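Local coordinates for coat protein (Sulfolobus turreted icosahedral virus, PDB 2BBD) that builds the icosahedral shell of an archaeal virus as its major capsid protein, with a fold pointing to common ancestry with bacterial and eukaryotic viruses, at residues Leu314-Tyr317 and Asp318-Ala321; Tyr204-Pro207 and Gly208-Tyr211. One frame throughout, in Å; residues are numbered along the deposited sequence.

Contact 1: Leu314-Tyr317 and Asp318-Ala321; sequences LPYY and DQLA
Tyr316 and Leu320 are joined through the backbone: the amide N of Leu320 binds Tyr316 O at 3.2 Å, nearly straight at 173°, forming the i to i+4 bond of a first helical turn. A weak second bond runs from Ala321 N to Tyr317 O at 3.1 Å. Just before them, Tyr317 N binds Leu314 O, folding 314-317 into a beta turn; Pro315 suits its second position because its ring already holds phi near the helical value.

The beta turn follows strand 303-313 of the C-terminal jelly roll of this double-jelly-roll capsid protein and leads straight into the short helix 317-321, near the end of the modelled chain. Tyr316 is the N-cap, but its side chain goes elsewhere: with CG beside its own backbone N (chi1 -54°), the ring leads away to a hydroxyl hydrogen-bonded to Asp173 OD2 and Met176 N. Pro315 CB lies over the centre of one ring face, and Gln319 runs alongside, pointing the same way, its OE1 3.7 Å from Tyr316 CD2. That oxygen accepts from Ala172 N, so a long polar residue here links the helix to the 172-178 loop.

Tyr317 swings its ring the other way, CG lying anti to the backbone N (chi1 -175°). Asp318 OD2 sits in the ring plane at its edge, 3.5 Å from Tyr317 CD2, and is hydrogen-bonded to His287 NE2, whose ring also meets that of Tyr317; a carboxylate so early in a helix would probably be favoured by the helix dipole. The hydroxyl of Tyr317 goes to Asp284 OD2. Between turn and helix, the apolar ends meet where Leu314 CD1 reaches Leu320 CD1 at 3.9 Å, the two leucines crossing at about a right angle.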
ATOM      1  N   LEU A 314      -9.178   6.250  14.398  1.00 30.87           N
ATOM      2  CA  LEU A 314      -8.893   6.983  15.629  1.00 33.09           C
ATOM      3  C   LEU A 314      -9.338   6.068  16.759  1.00 32.10           C
ATOM      4  O   LEU A 314     -10.530   5.829  16.939  1.00 31.92           O
ATOM      5  CB  LEU A 314      -9.687   8.285  15.695  1.00 31.31           C
ATOM      6  CG  LEU A 314      -9.566   9.246  14.514  1.00 34.83           C
ATOM      7  CD1 LEU A 314     -10.192  10.575  14.921  1.00 37.33           C
ATOM      8  CD2 LEU A 314      -8.113   9.449  14.129  1.00 34.87           C
ATOM      9  N   PRO A 315      -8.383   5.534  17.529  1.00 31.36           N
ATOM     10  CA  PRO A 315      -8.739   4.638  18.633  1.00 32.43           C
ATOM     11  C   PRO A 315      -9.650   5.276  19.685  1.00 32.32           C
ATOM     12  O   PRO A 315     -10.373   4.579  20.386  1.00 34.81           O
ATOM     13  CB  PRO A 315      -7.376   4.220  19.187  1.00 30.60           C
ATOM     14  CG  PRO A 315      -6.519   5.415  18.907  1.00 31.83           C
ATOM     15  CD  PRO A 315      -6.934   5.800  17.506  1.00 29.89           C
ATOM     16  N   TYR A 316      -9.627   6.600  19.770  1.00 32.91           N
ATOM     17  CA  TYR A 316     -10.446   7.334  20.729  1.00 35.96           C
ATOM     18  C   TYR A 316     -11.349   8.322  19.992  1.00 38.40           C
ATOM     19  O   TYR A 316     -11.602   9.431  20.471  1.00 38.64           O
ATOM     20  CB  TYR A 316      -9.543   8.087  21.713  1.00 35.02           C
ATOM     21  CG  TYR A 316      -8.544   7.184  22.396  1.00 35.61           C
ATOM     22  CD1 TYR A 316      -7.173   7.330  22.173  1.00 33.95           C
ATOM     23  CD2 TYR A 316      -8.972   6.146  23.220  1.00 34.79           C
ATOM     24  CE1 TYR A 316      -6.254   6.456  22.754  1.00 33.59           C
ATOM     25  CE2 TYR A 316      -8.061   5.268  23.803  1.00 35.29           C
ATOM     26  CZ  TYR A 316      -6.706   5.428  23.564  1.00 34.71           C
ATOM     27  OH  TYR A 316      -5.814   4.546  24.129  1.00 36.38           O
ATOM     28  N   TYR A 317     -11.816   7.903  18.819  1.00 39.39           N
ATOM     29  CA  TYR A 317     -12.688   8.704  17.961  1.00 40.05           C
ATOM     30  C   TYR A 317     -13.751   9.474  18.751  1.00 40.09           C
ATOM     31  O   TYR A 317     -13.797  10.700  18.716  1.00 37.43           O
ATOM     32  CB  TYR A 317     -13.379   7.786  16.951  1.00 41.21           C
ATOM     33  CG  TYR A 317     -14.214   8.512  15.921  1.00 43.95           C
ATOM     34  CD1 TYR A 317     -13.626   9.066  14.785  1.00 45.04           C
ATOM     35  CD2 TYR A 317     -15.596   8.644  16.082  1.00 44.96           C
ATOM     36  CE1 TYR A 317     -14.391   9.728  13.832  1.00 44.63           C
ATOM     37  CE2 TYR A 317     -16.369   9.308  15.133  1.00 43.90           C
ATOM     38  CZ  TYR A 317     -15.759   9.846  14.013  1.00 43.61           C
ATOM     39  OH  TYR A 317     -16.510  10.496  13.066  1.00 43.52           O
ATOM     40  N   ASP A 318     -14.600   8.732  19.453  1.00 42.35           N
ATOM     41  CA  ASP A 318     -15.679   9.307  20.251  1.00 46.26           C
ATOM     42  C   ASP A 318     -15.218  10.423  21.186  1.00 47.34           C
ATOM     43  O   ASP A 318     -15.694  11.554  21.079  1.00 48.88           O
ATOM     44  CB  ASP A 318     -16.380   8.198  21.038  1.00 46.15           C
ATOM     45  CG  ASP A 318     -17.106   7.226  20.131  1.00 48.02           C
ATOM     46  OD1 ASP A 318     -17.442   6.111  20.578  1.00 49.40           O
ATOM     47  OD2 ASP A 318     -17.348   7.584  18.958  1.00 51.20           O
ATOM     48  N   GLN A 319     -14.296  10.113  22.094  1.00 48.46           N
ATOM     49  CA  GLN A 319     -13.783  11.121  23.014  1.00 49.86           C
ATOM     50  C   GLN A 319     -13.432  12.417  22.284  1.00 51.07           C
ATOM     51  O   GLN A 319     -13.846  13.502  22.702  1.00 52.24           O
ATOM     52  CB  GLN A 319     -12.542  10.601  23.752  1.00 50.27           C
ATOM     53  CG  GLN A 319     -12.826   9.509  24.770  1.00 51.03           C
ATOM     54  CD  GLN A 319     -11.638   9.242  25.683  1.00 53.26           C
ATOM     55  OE1 GLN A 319     -10.610   8.718  25.254  1.00 54.22           O
ATOM     56  NE2 GLN A 319     -11.775   9.613  26.952  1.00 54.35           N
ATOM     57  N   LEU A 320     -12.677  12.307  21.193  1.00 51.32           N
ATOM     58  CA  LEU A 320     -12.279  13.482  20.423  1.00 52.17           C
ATOM     59  C   LEU A 320     -13.474  14.245  19.869  1.00 54.26           C
ATOM     60  O   LEU A 320     -13.404  15.458  19.657  1.00 54.22           O
ATOM     61  CB  LEU A 320     -11.367  13.078  19.266  1.00 50.73           C
ATOM     62  CG  LEU A 320      -9.943  12.650  19.629  1.00 50.65           C
ATOM     63  CD1 LEU A 320      -9.278  12.038  18.411  1.00 50.24           C
ATOM     64  CD2 LEU A 320      -9.150  13.848  20.127  1.00 48.03           C
ATOM     65  N   ALA A 321     -14.570  13.531  19.630  1.00 55.80           N
ATOM     66  CA  ALA A 321     -15.778  14.145  19.087  1.00 57.56           C
ATOM     67  C   ALA A 321     -16.277  15.295  19.961  1.00 57.81           C
ATOM     68  O   ALA A 321     -16.874  16.248  19.459  1.00 58.64           O
ATOM     69  CB  ALA A 321     -16.872  13.089  18.927  1.00 56.96           C
TER

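Contact 2: Tyr204-Pro207 and Gly208-Tyr211; sequences YLQP and GQIY
Tyr211 reaches back across the turn and donates its OH to the carbonyl O of Gln206, a 2.6 Å bond that arrives in the carbonyl plane on a lone pair. A tyrosine fits because its ring spans the width of the turn and still ends in a donor; Gln206 CG also rests against Tyr211 OH at 3.4 Å.

A water supplies the other polar link. It donates to Gln206 OE1 and, at 2.9 Å, to Pro207 O, and it accepts from Gln209 NE2, so three points of the turn share one molecule. Both glutamines have CG between the backbone N and the carbonyl carbon (chi1 59° in Gln206), which brings their extended chains to the water, crossing at about a right angle.

The two faces of the Tyr211 ring are covered differently. Leu205 CD1 is the apolar cover, a CH-pi contact 4.0 Å from the centroid of the Tyr211 ring; Gln209 OE1, hydrogen-bonded to Ser311 OG, is the polar one, offset toward the rim.

At the bend, Gly208 has a positive phi of 97°, where a CB would run into Pro207 O.

This interstrand loop of the C-terminal jelly roll passes from one sheet to the other, from strand 200-204 into strand 210-219, which is flanked by strands 303-313 and 270-284; Tyr211 packs edge-to-face on Tyr309 of the former and touches Phe275 of the latter.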
ATOM      1  N   TYR A 204     -17.936  -3.498  -1.398  1.00 29.53           N
ATOM      2  CA  TYR A 204     -18.449  -2.454  -0.509  1.00 30.14           C
ATOM      3  C   TYR A 204     -17.288  -2.036   0.376  1.00 30.10           C
ATOM      4  O   TYR A 204     -16.428  -2.855   0.700  1.00 31.10           O
ATOM      5  CB  TYR A 204     -19.568  -2.990   0.391  1.00 31.19           C
ATOM      6  CG  TYR A 204     -20.847  -3.361  -0.328  1.00 31.04           C
ATOM      7  CD1 TYR A 204     -21.705  -2.379  -0.829  1.00 33.60           C
ATOM      8  CD2 TYR A 204     -21.198  -4.698  -0.504  1.00 31.23           C
ATOM      9  CE1 TYR A 204     -22.886  -2.728  -1.493  1.00 34.39           C
ATOM     10  CE2 TYR A 204     -22.366  -5.056  -1.158  1.00 33.25           C
ATOM     11  CZ  TYR A 204     -23.206  -4.071  -1.653  1.00 35.04           C
ATOM     12  OH  TYR A 204     -24.350  -4.447  -2.324  1.00 38.21           O
ATOM     13  N   LEU A 205     -17.239  -0.763   0.743  1.00 30.53           N
ATOM     14  CA  LEU A 205     -16.182  -0.299   1.634  1.00 32.62           C
ATOM     15  C   LEU A 205     -16.684  -0.608   3.038  1.00 33.01           C
ATOM     16  O   LEU A 205     -17.814  -0.265   3.381  1.00 33.82           O
ATOM     17  CB  LEU A 205     -15.963   1.210   1.513  1.00 31.27           C
ATOM     18  CG  LEU A 205     -15.745   1.843   0.140  1.00 33.24           C
ATOM     19  CD1 LEU A 205     -15.050   3.180   0.341  1.00 31.03           C
ATOM     20  CD2 LEU A 205     -14.918   0.937  -0.752  1.00 34.04           C
ATOM     21  N   GLN A 206     -15.866  -1.262   3.849  1.00 34.25           N
ATOM     22  CA  GLN A 206     -16.300  -1.573   5.201  1.00 34.54           C
ATOM     23  C   GLN A 206     -16.234  -0.345   6.082  1.00 33.02           C
ATOM     24  O   GLN A 206     -15.367   0.509   5.917  1.00 32.33           O
ATOM     25  CB  GLN A 206     -15.438  -2.671   5.805  1.00 37.05           C
ATOM     26  CG  GLN A 206     -13.975  -2.327   5.863  1.00 42.85           C
ATOM     27  CD  GLN A 206     -13.153  -3.452   6.453  1.00 47.01           C
ATOM     28  OE1 GLN A 206     -13.192  -3.702   7.661  1.00 46.98           O
ATOM     29  NE2 GLN A 206     -12.413  -4.152   5.598  1.00 50.79           N
ATOM     30  N   PRO A 207     -17.171  -0.227   7.026  1.00 32.38           N
ATOM     31  CA  PRO A 207     -17.176   0.923   7.926  1.00 32.79           C
ATOM     32  C   PRO A 207     -16.164   0.658   9.043  1.00 31.97           C
ATOM     33  O   PRO A 207     -15.556  -0.409   9.086  1.00 31.22           O
ATOM     34  CB  PRO A 207     -18.610   0.942   8.433  1.00 32.83           C
ATOM     35  CG  PRO A 207     -18.912  -0.519   8.557  1.00 32.79           C
ATOM     36  CD  PRO A 207     -18.343  -1.088   7.262  1.00 31.72           C
ATOM     37  N   GLY A 208     -15.984   1.624   9.936  1.00 30.97           N
ATOM     38  CA  GLY A 208     -15.049   1.449  11.032  1.00 32.30           C
ATOM     39  C   GLY A 208     -13.690   2.070  10.767  1.00 33.24           C
ATOM     40  O   GLY A 208     -12.747   1.887  11.540  1.00 34.45           O
ATOM     41  N   GLN A 209     -13.580   2.798   9.664  1.00 32.75           N
ATOM     42  CA  GLN A 209     -12.323   3.447   9.321  1.00 31.53           C
ATOM     43  C   GLN A 209     -12.592   4.696   8.492  1.00 31.59           C
ATOM     44  O   GLN A 209     -13.703   4.906   8.003  1.00 31.85           O
ATOM     45  CB  GLN A 209     -11.415   2.483   8.540  1.00 29.73           C
ATOM     46  CG  GLN A 209     -12.004   2.003   7.221  1.00 27.63           C
ATOM     47  CD  GLN A 209     -11.152   0.936   6.532  1.00 31.16           C
ATOM     48  OE1 GLN A 209     -10.358   1.237   5.641  1.00 30.68           O
ATOM     49  NE2 GLN A 209     -11.315  -0.319   6.955  1.00 29.51           N
ATOM     50  N   ILE A 210     -11.564   5.522   8.349  1.00 31.59           N
ATOM     51  CA  ILE A 210     -11.650   6.749   7.580  1.00 30.13           C
ATOM     52  C   ILE A 210     -10.802   6.529   6.327  1.00 31.80           C
ATOM     53  O   ILE A 210      -9.601   6.273   6.426  1.00 31.30           O
ATOM     54  CB  ILE A 210     -11.107   7.930   8.414  1.00 30.27           C
ATOM     55  CG1 ILE A 210     -11.944   8.068   9.695  1.00 29.44           C
ATOM     56  CG2 ILE A 210     -11.157   9.218   7.610  1.00 29.17           C
ATOM     57  CD1 ILE A 210     -11.340   8.963  10.750  1.00 27.44           C
ATOM     58  N   TYR A 211     -11.441   6.609   5.156  1.00 31.70           N
ATOM     59  CA  TYR A 211     -10.773   6.397   3.867  1.00 30.40           C
ATOM     60  C   TYR A 211     -10.135   7.653   3.299  1.00 32.23           C
ATOM     61  O   TYR A 211     -10.799   8.669   3.088  1.00 31.61           O
ATOM     62  CB  TYR A 211     -11.770   5.833   2.851  1.00 28.29           C
ATOM     63  CG  TYR A 211     -12.229   4.431   3.172  1.00 27.81           C
ATOM     64  CD1 TYR A 211     -11.704   3.330   2.496  1.00 27.46           C
ATOM     65  CD2 TYR A 211     -13.171   4.198   4.177  1.00 29.22           C
ATOM     66  CE1 TYR A 211     -12.103   2.033   2.813  1.00 25.49           C
ATOM     67  CE2 TYR A 211     -13.575   2.904   4.499  1.00 24.85           C
ATOM     68  CZ  TYR A 211     -13.034   1.831   3.816  1.00 27.41           C
ATOM     69  OH  TYR A 211     -13.414   0.553   4.154  1.00 30.67           O
TER
HETATM   70  O   HOH W   1     -12.773  -1.141   9.332  1.00 29.03           O

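Overall arrangement
From the N terminus, contact 2 comes first: it closes the short loop between strand 200-204, at one edge of the smaller antiparallel sheet, and strand 210-219 of the large mixed sheet. Contact 1 follows much later, where strand 303-313 gives way to helix 317-321 near the end of the modelled chain. The two are in series, neither nested nor crossed, yet strands 210-219 and 303-313 are antiparallel neighbours, which leaves the contacts' centres about 16 Å apart. They touch where Leu314 CG packs on Ile210 CD1 at 4.2 Å. Asp284 and Thr286, at the end of strand 270-284 and just beyond, meet side chains of both contacts.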